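PDB 2JGP: tyrocidine synthetase 3, which takes part in nonribosomal synthesis of the antibiotic tyrocidine, this fragment pairing a peptidyl carrier domain with the condensation domain that forms peptide bonds. Local coordinates for residues A[342-347]-A[493-498]; A[465-470]-A[476-481]. All blocks are in the same frame, centred on the assembly; numbering follows the deposited sequence.

Both contacts belong to the condensation domain, on the same side of the chain's centre, with their own centres about 14 Å apart. Contact 2 pairs the two strands of a hairpin, 465-471 and 476-483, which form the middle of a four-stranded mixed sheet. Contact 1 brings the end of helix 329-345 against helix 489-508, and both helices pack on that sheet. Strand 476-483 is followed, after a short connection, by helix 489-508, placing contact 2 inside the chain loop that contact 1 closes. Phe495 joins the two: its ring meets Tyr344 in contact 1, while its CE2 lies 3.9 Å from CD2 of Leu465. Sheet and helices thereby share one hydrophobic layer.

Contact 1. Residues A[342-347]-A[493-498]; sequences AKYAGQ and ERFSRH
A small aromatic cluster of Tyr344, Phe495 and His498 joins the C-terminal end of helix 329-345 to helix 489-508 in the condensation domain. Tyr344 reaches across with its ring while the backbones stay apart, the nearest CA atoms, of Tyr344 and Phe495, being 8.6 Å from each other. Phe495 meets it in a T-shaped stack: centroids are 5.0 Å apart, planes turned 77°, and the Phe495 edge is directed at the Tyr344 face, with CD1 above the ring centre and 3.7 Å from Tyr344 CZ. With its CG anti to the backbone N (chi1 -177°), Phe495 brings its ring edge against one face of the tyrosine and also touches Tyr337, Leu340 and Leu341 of helix 329-345. The Tyr344 hydroxyl ends against helix 489-508, where OH is 3.4 Å from Phe495 CA. His498 meets the tyrosine rim to rim, its imidazole inclined at 51°, and one face of that imidazole lies over Arg494 O, a turn earlier in its own helix. Arg494 itself brushes the tyrosine with its aliphatic CG, while its guanidinium forms a salt bridge with Glu490. The helices are thus joined here by ring packing, with the polarised C-H edge of Phe495 facing the tyrosine pi cloud.

Contact 2. Residues A[465-470]-A[476-481]; sequences LTFSAT and MTIGVE
Strands 465-470 and 476-481 run antiparallel, their axes 4.6 Å apart at closest approach, and exchange six backbone hydrogen bonds through the pairs Thr466-Glu481, Ser468-Gly479 and Thr470-Thr477. The central pair is joined by short, nearly straight bonds: Gly479 N to Ser468 O is 2.6 Å, with 169° at the hydrogen. Between these pairs lie the non-hydrogen-bonded pairs Phe467-Val480 and Ala469-Ile478, whose side chains share the buried face. There Phe467 holds CG anti to the backbone N (chi1 -179°), which carries the far end of the ring toward Ile478, bringing CZ to 3.4 Å from Ile478 CG2 and 3.6 Å from Ile478 CD1, so that both branches of the isoleucine meet one end of the ring. Phe467 CD1, nearer the backbone, meets Val480 CG2 at 3.9 Å. Beyond the pair, the phenylalanine ring meets Tyr337 and Phe499, one from each covering helix. The other face is polar and hydrated. Thr466 and Glu481 lie side by side, and one water joins them, 2.6 Å from Thr466 OG1 and 2.7 Å from Glu481 OE2. A second water donates to Ser468 O, giving this carbonyl a partner besides Gly479 N, and is hydrogen-bonded to Thr470 OG1. Ser468 OG turns instead to Thr433 of strand 430-435, which lies parallel to 465-471. The arrangement is a classic amphipathic beta hairpin at the centre of a mixed sheet, its apolar face packed against helices 329-345 and 489-508.

Contact 1. Residues A[342-347]-A[493-498]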
ATOM      1  N   ALA A 342      -0.322   1.076 -22.818  1.00 56.91           N
ATOM      2  CA  ALA A 342       0.020   1.957 -23.936  1.00 57.27           C
ATOM      3  C   ALA A 342      -0.419   1.371 -25.279  1.00 57.50           C
ATOM      4  O   ALA A 342      -0.918   2.091 -26.147  1.00 57.78           O
ATOM      5  CB  ALA A 342       1.519   2.239 -23.949  1.00 57.24           C
ATOM      6  N   LYS A 343      -0.234   0.065 -25.441  1.00 57.77           N
ATOM      7  CA  LYS A 343      -0.597  -0.611 -26.686  1.00 58.14           C
ATOM      8  C   LYS A 343      -2.112  -0.776 -26.829  1.00 57.84           C
ATOM      9  O   LYS A 343      -2.663  -0.554 -27.908  1.00 58.25           O
ATOM     10  CB  LYS A 343       0.123  -1.957 -26.796  1.00 58.23           C
ATOM     11  CG  LYS A 343       1.603  -1.803 -27.130  1.00 59.67           C
ATOM     12  CD  LYS A 343       2.301  -3.139 -27.324  1.00 60.57           C
ATOM     13  CE  LYS A 343       3.785  -2.940 -27.575  1.00 61.61           C
ATOM     14  NZ  LYS A 343       4.035  -2.194 -28.839  1.00 62.58           N
ATOM     15  N   TYR A 344      -2.785  -1.148 -25.743  1.00 57.84           N
ATOM     16  CA  TYR A 344      -4.248  -1.246 -25.748  1.00 57.59           C
ATOM     17  C   TYR A 344      -4.908   0.112 -25.957  1.00 57.44           C
ATOM     18  O   TYR A 344      -5.834   0.241 -26.759  1.00 57.21           O
ATOM     19  CB  TYR A 344      -4.762  -1.896 -24.451  1.00 57.80           C
ATOM     20  CG  TYR A 344      -4.944  -3.382 -24.589  1.00 57.73           C
ATOM     21  CD1 TYR A 344      -3.853  -4.233 -24.591  1.00 57.82           C
ATOM     22  CD2 TYR A 344      -6.209  -3.933 -24.771  1.00 58.95           C
ATOM     23  CE1 TYR A 344      -4.008  -5.600 -24.742  1.00 58.65           C
ATOM     24  CE2 TYR A 344      -6.382  -5.296 -24.929  1.00 58.99           C
ATOM     25  CZ  TYR A 344      -5.277  -6.127 -24.915  1.00 59.02           C
ATOM     26  OH  TYR A 344      -5.446  -7.487 -25.069  1.00 58.53           O
ATOM     27  N   ALA A 345      -4.408   1.125 -25.256  1.00 57.12           N
ATOM     28  CA  ALA A 345      -5.024   2.445 -25.258  1.00 57.25           C
ATOM     29  C   ALA A 345      -4.594   3.327 -26.433  1.00 57.15           C
ATOM     30  O   ALA A 345      -5.255   4.318 -26.726  1.00 57.19           O
ATOM     31  CB  ALA A 345      -4.723   3.155 -23.945  1.00 57.03           C
ATOM     32  N   GLY A 346      -3.484   2.980 -27.084  1.00 57.28           N
ATOM     33  CA  GLY A 346      -2.903   3.823 -28.130  1.00 57.25           C
ATOM     34  C   GLY A 346      -2.454   5.166 -27.581  1.00 57.40           C
ATOM     35  O   GLY A 346      -2.650   6.204 -28.221  1.00 57.82           O
ATOM     36  N   GLN A 347      -1.863   5.139 -26.387  1.00 57.53           N
ATOM     37  CA  GLN A 347      -1.414   6.345 -25.685  1.00 57.41           C
ATOM     38  C   GLN A 347       0.025   6.172 -25.212  1.00 57.25           C
ATOM     39  O   GLN A 347       0.492   5.048 -25.023  1.00 57.38           O
ATOM     40  CB  GLN A 347      -2.319   6.622 -24.484  1.00 57.38           C
ATOM     41  CG  GLN A 347      -3.722   7.066 -24.850  1.00 57.86           C
ATOM     42  CD  GLN A 347      -4.598   7.272 -23.639  1.00 58.39           C
ATOM     43  OE1 GLN A 347      -4.665   6.415 -22.758  1.00 60.60           O
ATOM     44  NE2 GLN A 347      -5.280   8.409 -23.586  1.00 58.81           N
ATOM     45  N   GLU A 493      -8.832 -12.231 -20.365  1.00 58.48           N
ATOM     46  CA  GLU A 493      -7.907 -13.361 -20.511  1.00 58.88           C
ATOM     47  C   GLU A 493      -6.878 -13.087 -21.613  1.00 58.81           C
ATOM     48  O   GLU A 493      -5.710 -13.424 -21.463  1.00 58.89           O
ATOM     49  CB  GLU A 493      -8.663 -14.670 -20.760  1.00 59.21           C
ATOM     50  CG  GLU A 493      -9.390 -15.187 -19.513  1.00 60.39           C
ATOM     51  CD  GLU A 493     -10.230 -16.429 -19.762  1.00 62.22           C
ATOM     52  OE1 GLU A 493     -10.405 -16.828 -20.935  1.00 63.61           O
ATOM     53  OE2 GLU A 493     -10.729 -17.005 -18.773  1.00 64.26           O
ATOM     54  N   ARG A 494      -7.307 -12.450 -22.700  1.00 58.76           N
ATOM     55  CA  ARG A 494      -6.398 -12.070 -23.785  1.00 58.89           C
ATOM     56  C   ARG A 494      -5.443 -10.950 -23.357  1.00 58.62           C
ATOM     57  O   ARG A 494      -4.263 -10.968 -23.714  1.00 58.35           O
ATOM     58  CB  ARG A 494      -7.190 -11.640 -25.027  1.00 58.94           C
ATOM     59  CG  ARG A 494      -6.325 -11.314 -26.238  1.00 60.25           C
ATOM     60  CD  ARG A 494      -7.159 -10.935 -27.460  1.00 61.89           C
ATOM     61  NE  ARG A 494      -8.000 -12.047 -27.913  1.00 63.25           N
ATOM     62  CZ  ARG A 494      -9.319 -12.147 -27.748  1.00 65.16           C
ATOM     63  NH1 ARG A 494     -10.020 -11.193 -27.140  1.00 66.36           N
ATOM     64  NH2 ARG A 494      -9.950 -13.221 -28.209  1.00 65.41           N
ATOM     65  N   PHE A 495      -5.980  -9.981 -22.615  1.00 58.31           N
ATOM     66  CA  PHE A 495      -5.217  -8.887 -22.005  1.00 58.32           C
ATOM     67  C   PHE A 495      -4.067  -9.435 -21.164  1.00 58.26           C
ATOM     68  O   PHE A 495      -2.939  -8.950 -21.247  1.00 58.34           O
ATOM     69  CB  PHE A 495      -6.178  -8.058 -21.135  1.00 58.13           C
ATOM     70  CG  PHE A 495      -5.566  -6.844 -20.476  1.00 57.68           C
ATOM     71  CD1 PHE A 495      -5.319  -5.687 -21.203  1.00 57.81           C
ATOM     72  CD2 PHE A 495      -5.310  -6.838 -19.107  1.00 58.31           C
ATOM     73  CE1 PHE A 495      -4.792  -4.555 -20.585  1.00 58.32           C
ATOM     74  CE2 PHE A 495      -4.786  -5.714 -18.479  1.00 58.17           C
ATOM     75  CZ  PHE A 495      -4.531  -4.567 -19.221  1.00 59.00           C
ATOM     76  N   SER A 496      -4.365 -10.458 -20.366  1.00 58.51           N
ATOM     77  CA  SER A 496      -3.371 -11.100 -19.502  1.00 58.63           C
ATOM     78  C   SER A 496      -2.289 -11.839 -20.297  1.00 58.56           C
ATOM     79  O   SER A 496      -1.106 -11.722 -19.984  1.00 58.11           O
ATOM     80  CB  SER A 496      -4.058 -12.069 -18.539  1.00 58.61           C
ATOM     81  OG  SER A 496      -5.050 -11.404 -17.774  1.00 60.13           O
ATOM     82  N   ARG A 497      -2.699 -12.600 -21.313  1.00 58.76           N
ATOM     83  CA  ARG A 497      -1.757 -13.284 -22.204  1.00 58.63           C
ATOM     84  C   ARG A 497      -0.837 -12.282 -22.893  1.00 58.54           C
ATOM     85  O   ARG A 497       0.347 -12.552 -23.078  1.00 57.92           O
ATOM     86  CB  ARG A 497      -2.493 -14.109 -23.273  1.00 59.14           C
ATOM     87  CG  ARG A 497      -3.305 -15.285 -22.732  1.00 59.58           C
ATOM     88  CD  ARG A 497      -3.681 -16.278 -23.835  1.00 61.00           C
ATOM     89  NE  ARG A 497      -4.578 -15.703 -24.843  1.00 61.52           N
ATOM     90  CZ  ARG A 497      -5.903 -15.600 -24.723  1.00 62.38           C
ATOM     91  NH1 ARG A 497      -6.533 -16.031 -23.632  1.00 62.11           N
ATOM     92  NH2 ARG A 497      -6.611 -15.056 -25.710  1.00 62.41           N
ATOM     93  N   HIS A 498      -1.390 -11.131 -23.279  1.00 58.43           N
ATOM     94  CA  HIS A 498      -0.600 -10.074 -23.901  1.00 58.75           C
ATOM     95  C   HIS A 498       0.439  -9.495 -22.941  1.00 58.38           C
ATOM     96  O   HIS A 498       1.542  -9.146 -23.363  1.00 58.87           O
ATOM     97  CB  HIS A 498      -1.497  -8.966 -24.465  1.00 58.97           C
ATOM     98  CG  HIS A 498      -2.207  -9.351 -25.728  1.00 59.64           C
ATOM     99  ND1 HIS A 498      -1.844 -10.444 -26.485  1.00 60.39           N
ATOM    100  CD2 HIS A 498      -3.240  -8.771 -26.380  1.00 60.09           C
ATOM    101  CE1 HIS A 498      -2.639 -10.533 -27.538  1.00 60.55           C
ATOM    102  NE2 HIS A 498      -3.494  -9.527 -27.500  1.00 60.38           N
TER

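Contact 2. Residues A[465-470]-A[476-481]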
ATOM      1  N   LEU A 465      -9.931  -1.597 -14.000  1.00 58.35           N
ATOM      2  CA  LEU A 465      -9.319  -2.865 -13.668  1.00 58.80           C
ATOM      3  C   LEU A 465      -8.160  -2.698 -12.690  1.00 58.47           C
ATOM      4  O   LEU A 465      -7.511  -1.649 -12.643  1.00 57.98           O
ATOM      5  CB  LEU A 465      -8.884  -3.610 -14.940  1.00 59.43           C
ATOM      6  CG  LEU A 465      -7.615  -3.184 -15.677  1.00 60.48           C
ATOM      7  CD1 LEU A 465      -6.433  -3.925 -15.121  1.00 62.14           C
ATOM      8  CD2 LEU A 465      -7.745  -3.473 -17.171  1.00 61.54           C
ATOM      9  N   THR A 466      -7.952  -3.729 -11.877  1.00 58.35           N
ATOM     10  CA  THR A 466      -6.828  -3.793 -10.958  1.00 58.57           C
ATOM     11  C   THR A 466      -5.972  -4.977 -11.370  1.00 59.04           C
ATOM     12  O   THR A 466      -6.459  -6.110 -11.420  1.00 58.36           O
ATOM     13  CB  THR A 466      -7.299  -3.986  -9.510  1.00 58.75           C
ATOM     14  OG1 THR A 466      -8.046  -2.837  -9.099  1.00 58.16           O
ATOM     15  CG2 THR A 466      -6.113  -4.188  -8.576  1.00 58.63           C
ATOM     16  N   PHE A 467      -4.704  -4.701 -11.675  1.00 59.21           N
ATOM     17  CA  PHE A 467      -3.778  -5.705 -12.173  1.00 60.13           C
ATOM     18  C   PHE A 467      -2.903  -6.124 -10.998  1.00 60.73           C
ATOM     19  O   PHE A 467      -2.251  -5.281 -10.396  1.00 60.29           O
ATOM     20  CB  PHE A 467      -2.928  -5.103 -13.297  1.00 60.35           C
ATOM     21  CG  PHE A 467      -1.953  -6.067 -13.916  1.00 61.07           C
ATOM     22  CD1 PHE A 467      -2.245  -6.688 -15.120  1.00 61.89           C
ATOM     23  CD2 PHE A 467      -0.735  -6.340 -13.303  1.00 61.77           C
ATOM     24  CE1 PHE A 467      -1.347  -7.571 -15.697  1.00 61.49           C
ATOM     25  CE2 PHE A 467       0.162  -7.222 -13.875  1.00 61.92           C
ATOM     26  CZ  PHE A 467      -0.145  -7.836 -15.074  1.00 62.08           C
ATOM     27  N   SER A 468      -2.914  -7.411 -10.662  1.00 61.62           N
ATOM     28  CA  SER A 468      -2.204  -7.922  -9.494  1.00 62.69           C
ATOM     29  C   SER A 468      -1.231  -9.031  -9.870  1.00 63.36           C
ATOM     30  O   SER A 468      -1.635 -10.057 -10.416  1.00 63.82           O
ATOM     31  CB  SER A 468      -3.191  -8.467  -8.467  1.00 62.69           C
ATOM     32  OG  SER A 468      -3.961  -7.421  -7.906  1.00 64.61           O
ATOM     33  N   ALA A 469       0.049  -8.824  -9.581  1.00 63.86           N
ATOM     34  CA  ALA A 469       1.045  -9.877  -9.736  1.00 64.43           C
ATOM     35  C   ALA A 469       1.298 -10.492  -8.360  1.00 65.07           C
ATOM     36  O   ALA A 469       1.457  -9.769  -7.376  1.00 64.96           O
ATOM     37  CB  ALA A 469       2.326  -9.314 -10.328  1.00 64.29           C
ATOM     38  N   THR A 470       1.304 -11.820  -8.286  1.00 66.07           N
ATOM     39  CA  THR A 470       1.554 -12.521  -7.027  1.00 67.09           C
ATOM     40  C   THR A 470       2.600 -13.616  -7.222  1.00 68.16           C
ATOM     41  O   THR A 470       2.420 -14.512  -8.046  1.00 68.12           O
ATOM     42  CB  THR A 470       0.257 -13.141  -6.467  1.00 67.17           C
ATOM     43  OG1 THR A 470      -0.726 -12.112  -6.297  1.00 67.17           O
ATOM     44  CG2 THR A 470       0.511 -13.818  -5.128  1.00 67.21           C
ATOM     45  N   MET A 476       5.176 -16.796 -10.704  1.00 69.29           N
ATOM     46  CA  MET A 476       4.422 -15.564 -10.567  1.00 68.67           C
ATOM     47  C   MET A 476       3.083 -15.765 -11.272  1.00 67.66           C
ATOM     48  O   MET A 476       3.040 -16.291 -12.384  1.00 67.29           O
ATOM     49  CB  MET A 476       5.182 -14.404 -11.208  1.00 69.06           C
ATOM     50  CG  MET A 476       4.507 -13.053 -11.058  1.00 70.15           C
ATOM     51  SD  MET A 476       5.203 -11.821 -12.171  1.00 73.08           S
ATOM     52  CE  MET A 476       4.623 -12.427 -13.754  1.00 72.26           C
ATOM     53  N   THR A 477       1.995 -15.366 -10.616  1.00 66.43           N
ATOM     54  CA  THR A 477       0.673 -15.393 -11.229  1.00 65.70           C
ATOM     55  C   THR A 477       0.208 -13.969 -11.488  1.00 65.00           C
ATOM     56  O   THR A 477       0.561 -13.048 -10.749  1.00 64.66           O
ATOM     57  CB  THR A 477      -0.360 -16.096 -10.339  1.00 65.73           C
ATOM     58  OG1 THR A 477      -0.521 -15.363  -9.121  1.00 65.85           O
ATOM     59  CG2 THR A 477       0.077 -17.521 -10.028  1.00 65.48           C
ATOM     60  N   ILE A 478      -0.579 -13.810 -12.547  1.00 64.28           N
ATOM     61  CA  ILE A 478      -1.106 -12.520 -12.968  1.00 63.87           C
ATOM     62  C   ILE A 478      -2.622 -12.534 -12.784  1.00 63.26           C
ATOM     63  O   ILE A 478      -3.313 -13.353 -13.390  1.00 62.70           O
ATOM     64  CB  ILE A 478      -0.747 -12.252 -14.452  1.00 63.94           C
ATOM     65  CG1 ILE A 478       0.765 -12.081 -14.603  1.00 64.48           C
ATOM     66  CG2 ILE A 478      -1.445 -11.005 -14.979  1.00 64.79           C
ATOM     67  CD1 ILE A 478       1.316 -10.883 -13.855  1.00 64.80           C
ATOM     68  N   GLY A 479      -3.120 -11.642 -11.929  1.00 62.59           N
ATOM     69  CA  GLY A 479      -4.555 -11.521 -11.666  1.00 62.29           C
ATOM     70  C   GLY A 479      -5.088 -10.192 -12.176  1.00 61.86           C
ATOM     71  O   GLY A 479      -4.428  -9.159 -12.039  1.00 61.57           O
ATOM     72  N   VAL A 480      -6.280 -10.226 -12.770  1.00 61.24           N
ATOM     73  CA  VAL A 480      -6.964  -9.010 -13.207  1.00 60.84           C
ATOM     74  C   VAL A 480      -8.385  -9.020 -12.668  1.00 60.40           C
ATOM     75  O   VAL A 480      -9.162  -9.928 -12.962  1.00 60.52           O
ATOM     76  CB  VAL A 480      -6.968  -8.865 -14.743  1.00 60.99           C
ATOM     77  CG1 VAL A 480      -7.715  -7.598 -15.170  1.00 61.01           C
ATOM     78  CG2 VAL A 480      -5.540  -8.837 -15.270  1.00 61.00           C
ATOM     79  N   GLU A 481      -8.687  -8.026 -11.838  1.00 59.68           N
ATOM     80  CA  GLU A 481     -10.029  -7.764 -11.357  1.00 59.18           C
ATOM     81  C   GLU A 481     -10.542  -6.621 -12.216  1.00 58.38           C
ATOM     82  O   GLU A 481      -9.913  -5.570 -12.277  1.00 57.99           O
ATOM     83  CB  GLU A 481      -9.991  -7.355  -9.888  1.00 59.62           C
ATOM     84  CG  GLU A 481     -11.302  -6.851  -9.325  1.00 61.41           C
ATOM     85  CD  GLU A 481     -11.108  -6.179  -7.983  1.00 64.55           C
ATOM     86  OE1 GLU A 481     -11.039  -6.901  -6.968  1.00 65.78           O
ATOM     87  OE2 GLU A 481     -11.015  -4.929  -7.947  1.00 66.99           O
TER
HETATM   88  O   HOH W   1     -10.611  -2.942  -9.699  1.00 39.06           O
HETATM   89  O   HOH W   2      -1.995 -12.252  -8.702  1.00 53.26           O